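Local coordinates for immunomodulatory active chitinase (PDB 6G9C), which probably binds and hydrolyses chitin as a helminth-derived family 18 chitinase, and displays immunomodulatory properties in inflammatory lung disease, at residues 153-157 with 198-203; 167-171 with 208-212; 56-61 with 387-392. All blocks are in the same frame, centred on the assembly; numbering follows the deposited sequence.

Interaction 1 of 3, residues 153-157 with 198-203; sequences EYPES and TVDAGY. With EDO (1,2-ethanediol), chain E.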
ATOM      1  N   GLU A 153     -15.186  12.839  23.078  1.00 29.44           N
ATOM      2  CA  GLU A 153     -14.833  14.019  23.880  1.00 28.85           C
ATOM      3  C   GLU A 153     -16.056  14.557  24.624  1.00 34.89           C
ATOM      4  O   GLU A 153     -16.755  15.434  24.109  1.00 33.74           O
ATOM      5  CB  GLU A 153     -14.206  15.107  22.961  1.00 26.08           C
ATOM      6  CG  GLU A 153     -12.962  14.599  22.227  1.00 25.96           C
ATOM      7  CD  GLU A 153     -12.281  15.670  21.371  1.00 33.25           C
ATOM      8  OE1 GLU A 153     -12.561  16.880  21.548  1.00 32.20           O
ATOM      9  OE2 GLU A 153     -11.458  15.271  20.529  1.00 33.69           O
ATOM     10  N   TYR A 154     -16.324  14.069  25.847  1.00 34.33           N
ATOM     11  CA  TYR A 154     -15.533  13.081  26.587  1.00 32.10           C
ATOM     12  C   TYR A 154     -16.509  12.196  27.341  1.00 31.75           C
ATOM     13  O   TYR A 154     -17.586  12.673  27.676  1.00 35.07           O
ATOM     14  CB  TYR A 154     -14.598  13.757  27.595  1.00 33.68           C
ATOM     15  CG  TYR A 154     -13.580  14.661  26.960  1.00 32.28           C
ATOM     16  CD1 TYR A 154     -12.453  14.134  26.350  1.00 31.18           C
ATOM     17  CD2 TYR A 154     -13.744  16.038  26.976  1.00 36.55           C
ATOM     18  CE1 TYR A 154     -11.506  14.966  25.757  1.00 33.90           C
ATOM     19  CE2 TYR A 154     -12.799  16.879  26.380  1.00 34.64           C
ATOM     20  CZ  TYR A 154     -11.690  16.337  25.783  1.00 38.88           C
ATOM     21  OH  TYR A 154     -10.748  17.173  25.190  1.00 48.26           O
ATOM     22  N   PRO A 155     -16.135  10.943  27.624  1.00 33.65           N
ATOM     23  CA  PRO A 155     -16.960  10.118  28.517  1.00 35.63           C
ATOM     24  C   PRO A 155     -17.156  10.803  29.859  1.00 40.45           C
ATOM     25  O   PRO A 155     -16.219  11.359  30.432  1.00 41.22           O
ATOM     26  CB  PRO A 155     -16.153   8.819  28.666  1.00 35.31           C
ATOM     27  CG  PRO A 155     -14.754   9.170  28.284  1.00 30.42           C
ATOM     28  CD  PRO A 155     -14.888  10.259  27.230  1.00 30.15           C
ATOM     29  N   GLU A 156     -18.390  10.760  30.355  1.00 39.31           N
ATOM     30  CA  GLU A 156     -18.767  11.322  31.641  1.00 41.99           C
ATOM     31  C   GLU A 156     -18.953  10.189  32.650  1.00 48.50           C
ATOM     32  O   GLU A 156     -18.728   9.012  32.349  1.00 46.39           O
ATOM     33  CB  GLU A 156     -20.029  12.175  31.484  1.00 45.56           C
ATOM     34  CG  GLU A 156     -19.761  13.442  30.660  1.00 53.72           C
ATOM     35  CD  GLU A 156     -20.993  14.016  29.976  1.00 62.73           C
ATOM     36  OE1 GLU A 156     -22.106  13.907  30.524  1.00 64.91           O
ATOM     37  OE2 GLU A 156     -20.836  14.592  28.875  1.00 73.89           O
ATOM     38  N   SER A 157     -19.361  10.550  33.870  1.00 41.47           N
ATOM     39  CA  SER A 157     -19.490   9.538  34.910  1.00 43.08           C
ATOM     40  C   SER A 157     -20.468   8.448  34.490  1.00 47.38           C
ATOM     41  O   SER A 157     -20.244   7.261  34.758  1.00 53.22           O
ATOM     42  CB  SER A 157     -19.931  10.192  36.219  1.00 55.00           C
ATOM     43  OG  SER A 157     -19.394   9.483  37.317  1.00 68.85           O
ATOM     44  N   THR A 198     -12.208  15.608  34.593  1.00 38.74           N
ATOM     45  CA  THR A 198     -12.778  14.809  33.513  1.00 45.08           C
ATOM     46  C   THR A 198     -12.185  13.408  33.500  1.00 43.11           C
ATOM     47  O   THR A 198     -12.907  12.423  33.296  1.00 42.77           O
ATOM     48  CB  THR A 198     -12.547  15.514  32.175  1.00 45.76           C
ATOM     49  OG1 THR A 198     -13.138  16.818  32.230  1.00 42.88           O
ATOM     50  CG2 THR A 198     -13.164  14.729  31.027  1.00 40.63           C
ATOM     51  N   VAL A 199     -10.871  13.300  33.727  1.00 39.20           N
ATOM     52  CA  VAL A 199     -10.222  11.990  33.796  1.00 37.27           C
ATOM     53  C   VAL A 199     -10.829  11.164  34.920  1.00 42.96           C
ATOM     54  O   VAL A 199     -11.160   9.986  34.745  1.00 42.40           O
ATOM     55  CB  VAL A 199      -8.699  12.153  33.981  1.00 40.69           C
ATOM     56  CG1 VAL A 199      -8.034  10.800  34.188  1.00 47.09           C
ATOM     57  CG2 VAL A 199      -8.086  12.882  32.813  1.00 34.16           C
ATOM     58  N   ASP A 200     -11.001  11.785  36.089  1.00 47.36           N
ATOM     59  CA  ASP A 200     -11.596  11.108  37.236  1.00 47.16           C
ATOM     60  C   ASP A 200     -12.982  10.567  36.913  1.00 50.89           C
ATOM     61  O   ASP A 200     -13.321   9.431  37.268  1.00 49.78           O
ATOM     62  CB  ASP A 200     -11.677  12.073  38.419  1.00 55.50           C
ATOM     63  CG  ASP A 200     -10.469  11.992  39.316  1.00 70.36           C
ATOM     64  OD1 ASP A 200      -9.490  11.319  38.933  1.00 70.43           O
ATOM     65  OD2 ASP A 200     -10.507  12.589  40.414  1.00 77.70           O
ATOM     66  N   ALA A 201     -13.800  11.373  36.238  1.00 52.43           N
ATOM     67  CA  ALA A 201     -15.201  11.023  36.053  1.00 50.00           C
ATOM     68  C   ALA A 201     -15.383   9.946  34.991  1.00 50.60           C
ATOM     69  O   ALA A 201     -16.245   9.069  35.136  1.00 45.25           O
ATOM     70  CB  ALA A 201     -16.000  12.268  35.682  1.00 53.57           C
ATOM     71  N   GLY A 202     -14.581   9.988  33.924  1.00 47.10           N
ATOM     72  CA  GLY A 202     -14.914   9.247  32.720  1.00 44.91           C
ATOM     73  C   GLY A 202     -14.057   8.047  32.365  1.00 42.99           C
ATOM     74  O   GLY A 202     -14.479   7.207  31.561  1.00 39.07           O
ATOM     75  N   TYR A 203     -12.868   7.934  32.952  1.00 42.78           N
ATOM     76  CA  TYR A 203     -11.864   6.976  32.502  1.00 41.21           C
ATOM     77  C   TYR A 203     -11.421   6.074  33.643  1.00 44.13           C
ATOM     78  O   TYR A 203     -10.893   6.559  34.650  1.00 47.53           O
ATOM     79  CB  TYR A 203     -10.641   7.689  31.946  1.00 34.58           C
ATOM     80  CG  TYR A 203     -10.878   8.628  30.785  1.00 38.02           C
ATOM     81  CD1 TYR A 203     -11.251   9.954  30.996  1.00 38.98           C
ATOM     82  CD2 TYR A 203     -10.678   8.200  29.474  1.00 36.01           C
ATOM     83  CE1 TYR A 203     -11.436  10.826  29.928  1.00 34.65           C
ATOM     84  CE2 TYR A 203     -10.848   9.064  28.405  1.00 37.88           C
ATOM     85  CZ  TYR A 203     -11.224  10.379  28.633  1.00 32.20           C
ATOM     86  OH  TYR A 203     -11.398  11.238  27.563  1.00 35.29           O
TER
HETATM   87  C1  EDO E 503      -9.176  15.362  18.188  1.00 43.73           C
HETATM   88  O1  EDO E 503      -9.928  16.457  18.775  1.00 34.76           O
HETATM   89  C2  EDO E 503      -7.881  15.059  18.951  1.00 43.08           C
HETATM   90  O2  EDO E 503      -7.107  16.276  19.098  1.00 38.61           O
HETATM   91  O   HOH W   1     -15.591  12.979  32.447  1.00 41.09           O
HETATM   92  O   HOH W   2     -16.738   8.240  37.736  0.50 28.30           O
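Pro155 lies across one face of the Tyr203 ring, the two side chains meeting at about a right angle. Its CG rides 4.0 Å from the centroid of that ring, 20° off the normal and displaced toward the rim, a CH-pi contact whose closest ring atom is CZ. The phenol oxygen reaches past the proline to Tyr154, where Tyr203 OH comes within 3.3 Å of Tyr154 CD1, obliquely to the ring. That hydroxyl also takes part in a hydrogen bond with the backbone N of Ser193 on strand 187-193, which fixes the far end of the Tyr203 ring. Thr198 CG2 packs 3.8 Å from Tyr154 CB, the two side chains crossing at about a right angle. Glu153 CB covers the centre of one face of the Tyr154 ring, beside a cis Glu153-Tyr154 peptide. Glu153 ends the DGFDLDWE signature of family 18 TIM barrels, where this glutamate is the catalytic acid in related chitinases; here its OE2 accepts a 2.6 Å hydrogen bond from O1 of an ethanediol, probably a crystallisation solute. Further along, backbone meets backbone without direct conventional hydrogen bonds. Gly202 CA approaches Pro155 O at 3.4 Å, its hydrogen directed at that oxygen (145° at H), and Ser157 CA directs its hydrogen at Ala201 O. Water 1 donates to both Pro155 O and Thr198 O. Water 2 donates to Ala201 O at 2.8 Å and is also hydrogen-bonded to Ser157 OG.

Interaction 2 of 3, residues 167-171 with 208-212; sequences CQEIL and LAKVL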
ATOM      1  N   CYS A 167     -14.065  -0.209  24.910  1.00 32.70           N
ATOM      2  CA  CYS A 167     -12.650  -0.390  24.578  1.00 33.87           C
ATOM      3  C   CYS A 167     -12.216  -1.851  24.705  1.00 34.53           C
ATOM      4  O   CYS A 167     -11.470  -2.352  23.855  1.00 33.42           O
ATOM      5  CB  CYS A 167     -11.779   0.508  25.450  1.00 34.84           C
ATOM      6  SG  CYS A 167     -11.958   2.258  25.074  1.00 32.77           S
ATOM      7  N   GLN A 168     -12.676  -2.558  25.742  1.00 33.07           N
ATOM      8  CA  GLN A 168     -12.325  -3.967  25.868  1.00 32.32           C
ATOM      9  C   GLN A 168     -12.876  -4.772  24.695  1.00 38.79           C
ATOM     10  O   GLN A 168     -12.202  -5.673  24.180  1.00 37.16           O
ATOM     11  CB  GLN A 168     -12.855  -4.524  27.198  1.00 36.08           C
ATOM     12  CG  GLN A 168     -12.176  -3.923  28.422  1.00 38.43           C
ATOM     13  CD  GLN A 168     -12.896  -4.285  29.705  1.00 43.25           C
ATOM     14  OE1 GLN A 168     -14.104  -4.529  29.695  1.00 43.90           O
ATOM     15  NE2 GLN A 168     -12.158  -4.342  30.810  1.00 46.77           N
ATOM     16  N   GLU A 169     -14.105  -4.460  24.261  1.00 35.16           N
ATOM     17  CA  GLU A 169     -14.721  -5.210  23.167  1.00 33.43           C
ATOM     18  C   GLU A 169     -14.082  -4.881  21.811  1.00 38.88           C
ATOM     19  O   GLU A 169     -13.966  -5.769  20.953  1.00 34.78           O
ATOM     20  CB  GLU A 169     -16.227  -4.946  23.146  1.00 34.31           C
ATOM     21  CG  GLU A 169     -16.954  -5.622  24.340  1.00 38.04           C
ATOM     22  CD  GLU A 169     -18.329  -5.036  24.650  1.00 43.75           C
ATOM     23  OE1 GLU A 169     -18.914  -4.346  23.790  1.00 44.78           O
ATOM     24  OE2 GLU A 169     -18.824  -5.272  25.773  1.00 42.46           O
ATOM     25  N   ILE A 170     -13.682  -3.621  21.591  1.00 34.32           N
ATOM     26  CA  ILE A 170     -12.957  -3.274  20.358  1.00 34.26           C
ATOM     27  C   ILE A 170     -11.689  -4.110  20.241  1.00 32.74           C
ATOM     28  O   ILE A 170     -11.438  -4.754  19.213  1.00 32.70           O
ATOM     29  CB  ILE A 170     -12.627  -1.769  20.304  1.00 31.51           C
ATOM     30  CG1 ILE A 170     -13.867  -0.931  19.964  1.00 28.05           C
ATOM     31  CG2 ILE A 170     -11.481  -1.478  19.257  1.00 27.51           C
ATOM     32  CD1 ILE A 170     -13.724   0.562  20.336  1.00 28.45           C
ATOM     33  N   LEU A 171     -10.875  -4.122  21.300  1.00 32.12           N
ATOM     34  CA  LEU A 171      -9.627  -4.875  21.248  1.00 37.76           C
ATOM     35  C   LEU A 171      -9.894  -6.353  21.012  1.00 37.88           C
ATOM     36  O   LEU A 171      -9.218  -6.985  20.191  1.00 34.11           O
ATOM     37  CB  LEU A 171      -8.812  -4.665  22.527  1.00 31.88           C
ATOM     38  CG  LEU A 171      -7.521  -5.492  22.614  1.00 40.19           C
ATOM     39  CD1 LEU A 171      -6.535  -5.107  21.511  1.00 41.51           C
ATOM     40  CD2 LEU A 171      -6.869  -5.370  23.977  1.00 42.12           C
ATOM     41  N   LEU A 208      -8.087   0.700  31.308  1.00 34.63           N
ATOM     42  CA  LEU A 208      -7.863   1.139  29.932  1.00 38.32           C
ATOM     43  C   LEU A 208      -6.420   0.928  29.491  1.00 37.87           C
ATOM     44  O   LEU A 208      -6.173   0.661  28.309  1.00 35.92           O
ATOM     45  CB  LEU A 208      -8.239   2.610  29.781  1.00 36.69           C
ATOM     46  CG  LEU A 208      -9.730   2.919  29.848  1.00 40.72           C
ATOM     47  CD1 LEU A 208      -9.907   4.430  29.967  1.00 36.88           C
ATOM     48  CD2 LEU A 208     -10.461   2.357  28.632  1.00 34.15           C
ATOM     49  N   ALA A 209      -5.461   1.044  30.416  1.00 35.24           N
ATOM     50  CA  ALA A 209      -4.062   0.812  30.060  1.00 39.22           C
ATOM     51  C   ALA A 209      -3.855  -0.592  29.506  1.00 38.54           C
ATOM     52  O   ALA A 209      -2.967  -0.813  28.675  1.00 39.56           O
ATOM     53  CB  ALA A 209      -3.164   1.019  31.279  1.00 41.18           C
ATOM     54  N   LYS A 210      -4.665  -1.547  29.953  1.00 44.16           N
ATOM     55  CA  LYS A 210      -4.498  -2.926  29.527  1.00 42.26           C
ATOM     56  C   LYS A 210      -4.983  -3.153  28.102  1.00 38.66           C
ATOM     57  O   LYS A 210      -4.536  -4.110  27.463  1.00 42.22           O
ATOM     58  CB  LYS A 210      -5.227  -3.857  30.504  1.00 38.23           C
ATOM     59  CG  LYS A 210      -4.684  -3.805  31.937  1.00 38.75           C
ATOM     60  CD  LYS A 210      -5.304  -4.866  32.837  1.00 46.38           C
ATOM     61  CE  LYS A 210      -4.859  -4.672  34.288  1.00 54.05           C
ATOM     62  NZ  LYS A 210      -4.801  -5.957  35.051  1.00 64.79           N
ATOM     63  N   VAL A 211      -5.863  -2.299  27.578  1.00 32.76           N
ATOM     64  CA  VAL A 211      -6.463  -2.552  26.273  1.00 31.99           C
ATOM     65  C   VAL A 211      -6.095  -1.524  25.211  1.00 37.12           C
ATOM     66  O   VAL A 211      -6.176  -1.852  24.016  1.00 33.73           O
ATOM     67  CB  VAL A 211      -8.000  -2.685  26.371  1.00 32.96           C
ATOM     68  CG1 VAL A 211      -8.380  -3.858  27.292  1.00 38.64           C
ATOM     69  CG2 VAL A 211      -8.624  -1.401  26.851  1.00 35.62           C
ATOM     70  N   LEU A 212      -5.713  -0.297  25.564  1.00 32.99           N
ATOM     71  CA  LEU A 212      -5.284   0.677  24.571  1.00 31.77           C
ATOM     72  C   LEU A 212      -3.785   0.563  24.334  1.00 28.93           C
ATOM     73  O   LEU A 212      -3.002   0.431  25.279  1.00 34.19           O
ATOM     74  CB  LEU A 212      -5.625   2.101  25.016  1.00 30.10           C
ATOM     75  CG  LEU A 212      -7.119   2.400  25.156  1.00 34.55           C
ATOM     76  CD1 LEU A 212      -7.370   3.626  26.043  1.00 31.12           C
ATOM     77  CD2 LEU A 212      -7.753   2.558  23.777  1.00 34.33           C
TER
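Two helical segments approach most closely at Gln168 and Val211, whose CA atoms are 6.0 Å apart; 167-171 lies within a long helix, whereas 208-212 belongs to the C-terminal part of the short helix 205-211. The Leu208 carbonyl oxygen accepts from both Val211 N and Leu212 N at this end. Val211 carries most of the contact, meeting three residues of the facing helix. CG2, between the backbone N and the carbonyl carbon, meets Cys167 CB at 3.9 Å. CG1 lies 4.0 Å from Gln168 CG, touching only the aliphatic base of the extended glutamine. Leu171 holds CG anti to its backbone N (chi1 176°), which carries CD2 over the valine, 3.8 Å from Val211 CB and 3.6 Å from Val211 O. On the buried side Cys167 SG rests 3.9 Å from Leu208 CD2, and Leu212 CD2 comes in more loosely. No hydrogen bond spans the two segments. Phe188 of strand 187-193 lies beneath, touched by Cys167 and Leu212. Helices 160-181 and 205-211, following neighbouring parallel strands 147-151 and 187-193, pack side by side in the outer layer typical of a TIM barrel.

Interaction 3 of 3, residues 56-61 with 387-392; sequences HYQANL and KYPLIS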
ATOM      1  N   HIS A  56       1.292  16.588   0.504  1.00 34.15           N
ATOM      2  CA  HIS A  56       2.103  17.544   1.245  1.00 35.89           C
ATOM      3  C   HIS A  56       2.796  16.920   2.447  1.00 39.38           C
ATOM      4  O   HIS A  56       3.692  17.556   3.017  1.00 36.50           O
ATOM      5  CB  HIS A  56       1.245  18.736   1.687  1.00 33.78           C
ATOM      6  CG  HIS A  56       0.869  19.655   0.565  1.00 42.24           C
ATOM      7  ND1 HIS A  56      -0.387  20.211   0.440  1.00 43.09           N
ATOM      8  CD2 HIS A  56       1.589  20.111  -0.492  1.00 47.14           C
ATOM      9  CE1 HIS A  56      -0.423  20.976  -0.637  1.00 47.91           C
ATOM     10  NE2 HIS A  56       0.760  20.927  -1.225  1.00 46.13           N
ATOM     11  N   TYR A  57       2.397  15.710   2.854  1.00 34.94           N
ATOM     12  CA  TYR A  57       3.089  15.016   3.934  1.00 31.83           C
ATOM     13  C   TYR A  57       4.544  14.783   3.537  1.00 37.06           C
ATOM     14  O   TYR A  57       4.872  14.631   2.358  1.00 41.34           O
ATOM     15  CB  TYR A  57       2.404  13.674   4.255  1.00 31.76           C
ATOM     16  CG  TYR A  57       3.147  12.867   5.305  1.00 29.32           C
ATOM     17  CD1 TYR A  57       3.060  13.206   6.653  1.00 28.43           C
ATOM     18  CD2 TYR A  57       3.976  11.801   4.941  1.00 35.48           C
ATOM     19  CE1 TYR A  57       3.752  12.498   7.618  1.00 33.27           C
ATOM     20  CE2 TYR A  57       4.671  11.075   5.909  1.00 34.82           C
ATOM     21  CZ  TYR A  57       4.568  11.443   7.234  1.00 30.63           C
ATOM     22  OH  TYR A  57       5.262  10.749   8.203  1.00 35.12           O
ATOM     23  N   GLN A  58       5.432  14.788   4.527  1.00 37.35           N
ATOM     24  CA  GLN A  58       6.862  14.631   4.290  1.00 41.16           C
ATOM     25  C   GLN A  58       7.340  13.354   4.964  1.00 37.94           C
ATOM     26  O   GLN A  58       7.106  13.161   6.160  1.00 35.37           O
ATOM     27  CB  GLN A  58       7.634  15.846   4.819  1.00 36.68           C
ATOM     28  CG  GLN A  58       9.153  15.711   4.790  1.00 41.95           C
ATOM     29  CD  GLN A  58       9.836  17.043   5.099  1.00 47.61           C
ATOM     30  OE1 GLN A  58       9.759  17.992   4.319  1.00 47.30           O
ATOM     31  NE2 GLN A  58      10.465  17.124   6.264  1.00 43.27           N
ATOM     32  N   ALA A  59       8.009  12.487   4.195  1.00 38.64           N
ATOM     33  CA  ALA A  59       8.446  11.192   4.706  1.00 41.87           C
ATOM     34  C   ALA A  59       9.217  11.337   6.014  1.00 45.13           C
ATOM     35  O   ALA A  59      10.052  12.236   6.167  1.00 41.20           O
ATOM     36  CB  ALA A  59       9.312  10.480   3.661  1.00 42.39           C
ATOM     37  N   ASN A  60       8.898  10.455   6.969  1.00 39.36           N
ATOM     38  CA  ASN A  60       9.546  10.295   8.273  1.00 41.19           C
ATOM     39  C   ASN A  60       9.199  11.387   9.279  1.00 36.82           C
ATOM     40  O   ASN A  60       9.778  11.423  10.368  1.00 39.33           O
ATOM     41  CB  ASN A  60      11.066  10.187   8.127  1.00 46.22           C
ATOM     42  CG  ASN A  60      11.471   8.943   7.380  1.00 56.15           C
ATOM     43  OD1 ASN A  60      10.994   7.852   7.684  1.00 61.17           O
ATOM     44  ND2 ASN A  60      12.330   9.098   6.381  1.00 62.65           N
ATOM     45  N   LEU A  61       8.284  12.291   8.943  1.00 33.34           N
ATOM     46  CA  LEU A  61       7.785  13.254   9.917  1.00 36.35           C
ATOM     47  C   LEU A  61       7.157  12.550  11.120  1.00 38.51           C
ATOM     48  O   LEU A  61       7.441  12.891  12.276  1.00 36.14           O
ATOM     49  CB  LEU A  61       6.759  14.142   9.228  1.00 41.15           C
ATOM     50  CG  LEU A  61       6.585  15.615   9.501  1.00 46.96           C
ATOM     51  CD1 LEU A  61       7.906  16.333   9.402  1.00 39.96           C
ATOM     52  CD2 LEU A  61       5.581  16.135   8.484  1.00 44.79           C
ATOM     53  N   LYS A 387      10.491  23.318   5.472  1.00 40.24           N
ATOM     54  CA  LYS A 387       9.140  22.787   5.597  1.00 37.46           C
ATOM     55  C   LYS A 387       8.958  22.176   6.975  1.00 36.30           C
ATOM     56  O   LYS A 387       9.876  21.554   7.521  1.00 38.27           O
ATOM     57  CB  LYS A 387       8.858  21.738   4.517  1.00 38.53           C
ATOM     58  CG  LYS A 387       8.878  22.304   3.097  1.00 44.94           C
ATOM     59  CD  LYS A 387       8.991  21.206   2.051  1.00 55.63           C
ATOM     60  CE  LYS A 387       9.478  21.770   0.728  1.00 70.54           C
ATOM     61  NZ  LYS A 387      10.935  22.102   0.752  1.00 81.37           N
ATOM     62  N   TYR A 388       7.760  22.348   7.527  1.00 33.07           N
ATOM     63  CA  TYR A 388       7.394  21.793   8.826  1.00 30.45           C
ATOM     64  C   TYR A 388       8.398  22.199   9.905  1.00 35.46           C
ATOM     65  O   TYR A 388       9.022  21.326  10.535  1.00 30.74           O
ATOM     66  CB  TYR A 388       7.282  20.278   8.750  1.00 34.85           C
ATOM     67  CG  TYR A 388       6.181  19.757   7.867  1.00 33.99           C
ATOM     68  CD1 TYR A 388       4.875  19.671   8.346  1.00 29.26           C
ATOM     69  CD2 TYR A 388       6.452  19.316   6.557  1.00 33.77           C
ATOM     70  CE1 TYR A 388       3.865  19.180   7.564  1.00 30.27           C
ATOM     71  CE2 TYR A 388       5.437  18.820   5.754  1.00 34.25           C
ATOM     72  CZ  TYR A 388       4.144  18.746   6.279  1.00 30.81           C
ATOM     73  OH  TYR A 388       3.111  18.253   5.514  1.00 32.33           O
ATOM     74  N   PRO A 389       8.626  23.500  10.122  1.00 34.27           N
ATOM     75  CA  PRO A 389       9.586  23.896  11.168  1.00 36.03           C
ATOM     76  C   PRO A 389       9.191  23.392  12.550  1.00 34.22           C
ATOM     77  O   PRO A 389      10.067  23.099  13.375  1.00 33.92           O
ATOM     78  CB  PRO A 389       9.571  25.432  11.096  1.00 32.33           C
ATOM     79  CG  PRO A 389       8.219  25.762  10.526  1.00 32.93           C
ATOM     80  CD  PRO A 389       7.931  24.661   9.542  1.00 32.39           C
ATOM     81  N   LEU A 390       7.893  23.276  12.821  1.00 28.01           N
ATOM     82  CA  LEU A 390       7.447  22.773  14.117  1.00 29.49           C
ATOM     83  C   LEU A 390       7.488  21.247  14.174  1.00 31.03           C
ATOM     84  O   LEU A 390       8.114  20.666  15.068  1.00 30.41           O
ATOM     85  CB  LEU A 390       6.025  23.260  14.421  1.00 29.85           C
ATOM     86  CG  LEU A 390       5.794  24.771  14.440  1.00 32.78           C
ATOM     87  CD1 LEU A 390       4.455  25.098  15.079  1.00 31.56           C
ATOM     88  CD2 LEU A 390       6.920  25.453  15.171  1.00 35.10           C
ATOM     89  N   ILE A 391       6.828  20.583  13.226  1.00 27.07           N
ATOM     90  CA  ILE A 391       6.622  19.141  13.356  1.00 32.02           C
ATOM     91  C   ILE A 391       7.927  18.365  13.158  1.00 30.51           C
ATOM     92  O   ILE A 391       8.122  17.310  13.776  1.00 31.83           O
ATOM     93  CB  ILE A 391       5.498  18.701  12.397  1.00 28.48           C
ATOM     94  CG1 ILE A 391       4.203  19.419  12.784  1.00 27.71           C
ATOM     95  CG2 ILE A 391       5.257  17.191  12.468  1.00 25.38           C
ATOM     96  CD1 ILE A 391       3.076  19.208  11.820  1.00 27.38           C
ATOM     97  N   SER A 392       8.862  18.889  12.342  1.00 29.75           N
ATOM     98  CA  SER A 392      10.170  18.252  12.174  1.00 31.43           C
ATOM     99  C   SER A 392      10.894  18.020  13.490  1.00 34.59           C
ATOM    100  O   SER A 392      11.769  17.147  13.553  1.00 35.87           O
ATOM    101  CB  SER A 392      11.102  19.107  11.290  1.00 37.24           C
ATOM    102  OG  SER A 392      10.538  19.337  10.019  1.00 47.46           O
TER
HETATM  103  O   HOH W   3      11.701  19.635   7.112  1.00 38.77           O
HETATM  104  O   HOH W   4       9.143  15.030  12.880  1.00 27.19           O
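A buried, mainly apolar loop-to-loop contact centred on the Tyr388 ring joins the connection between strands 34-40 and 64-72 to the segment leading into helix 392-398. Leu61 CD2 sits almost exactly over the centre of one ring face, 3.5 Å from the centroid of Tyr388 and 5° off the normal, a close CH-pi contact with the two side chains at about a right angle. Leu61 CG leans on Ile391 CG2 at 3.6 Å, and Leu61 CD1 turns to Ser392. Gln58 CB approaches the Tyr388 ring obliquely near CE2. With its CG anti to the carbonyl carbon (chi1 -65°), Tyr388 carries its hydroxyl across to the other loop, where OH donates to His56 O at 2.7 Å. The oxygen lies at the ring edge, but the donor stands above the carbonyl plane and not on a lone pair; Tyr52 OH is a second partner of this hydroxyl. In the family 18 TIM barrel, strands 34-40 and 364-368 pair to close the barrel, and this contact ties together the loops that follow them. The loops hold their own shape as well. Residues 58-61 form a type II beta turn, while Ser392 OG donates to Tyr388 O at 2.6 Å and Ser392 N reaches the same oxygen from the opposite face of its plane. Water 3 accepts from Gln58 NE2 and donates to Lys387 O at 2.7 Å; water 4 donates to both Leu61 O and Ile391 O.

Interactions 1 and 2 are neighbours, with centres 16 Å apart, and they touch where Tyr203 CD2 packs 3.9 Å from Leu208 CD1. Their segments alternate along the chain, so helix 160-181 with its preceding loop meets two successive helices, 196-202 and 205-211. Interaction 3 is remote: its centre is 33 Å from that of interaction 1, on the opposite side of the chain's centre, with nearest atoms about 17 Å apart, and 31 Å from that of interaction 2. The loop it closes encloses both others in sequence. Interaction 1 alone contains the signature glutamate, Glu153, whose bound ethanediol also hydrogen-bonds to Tyr220 and lies in the probable substrate region.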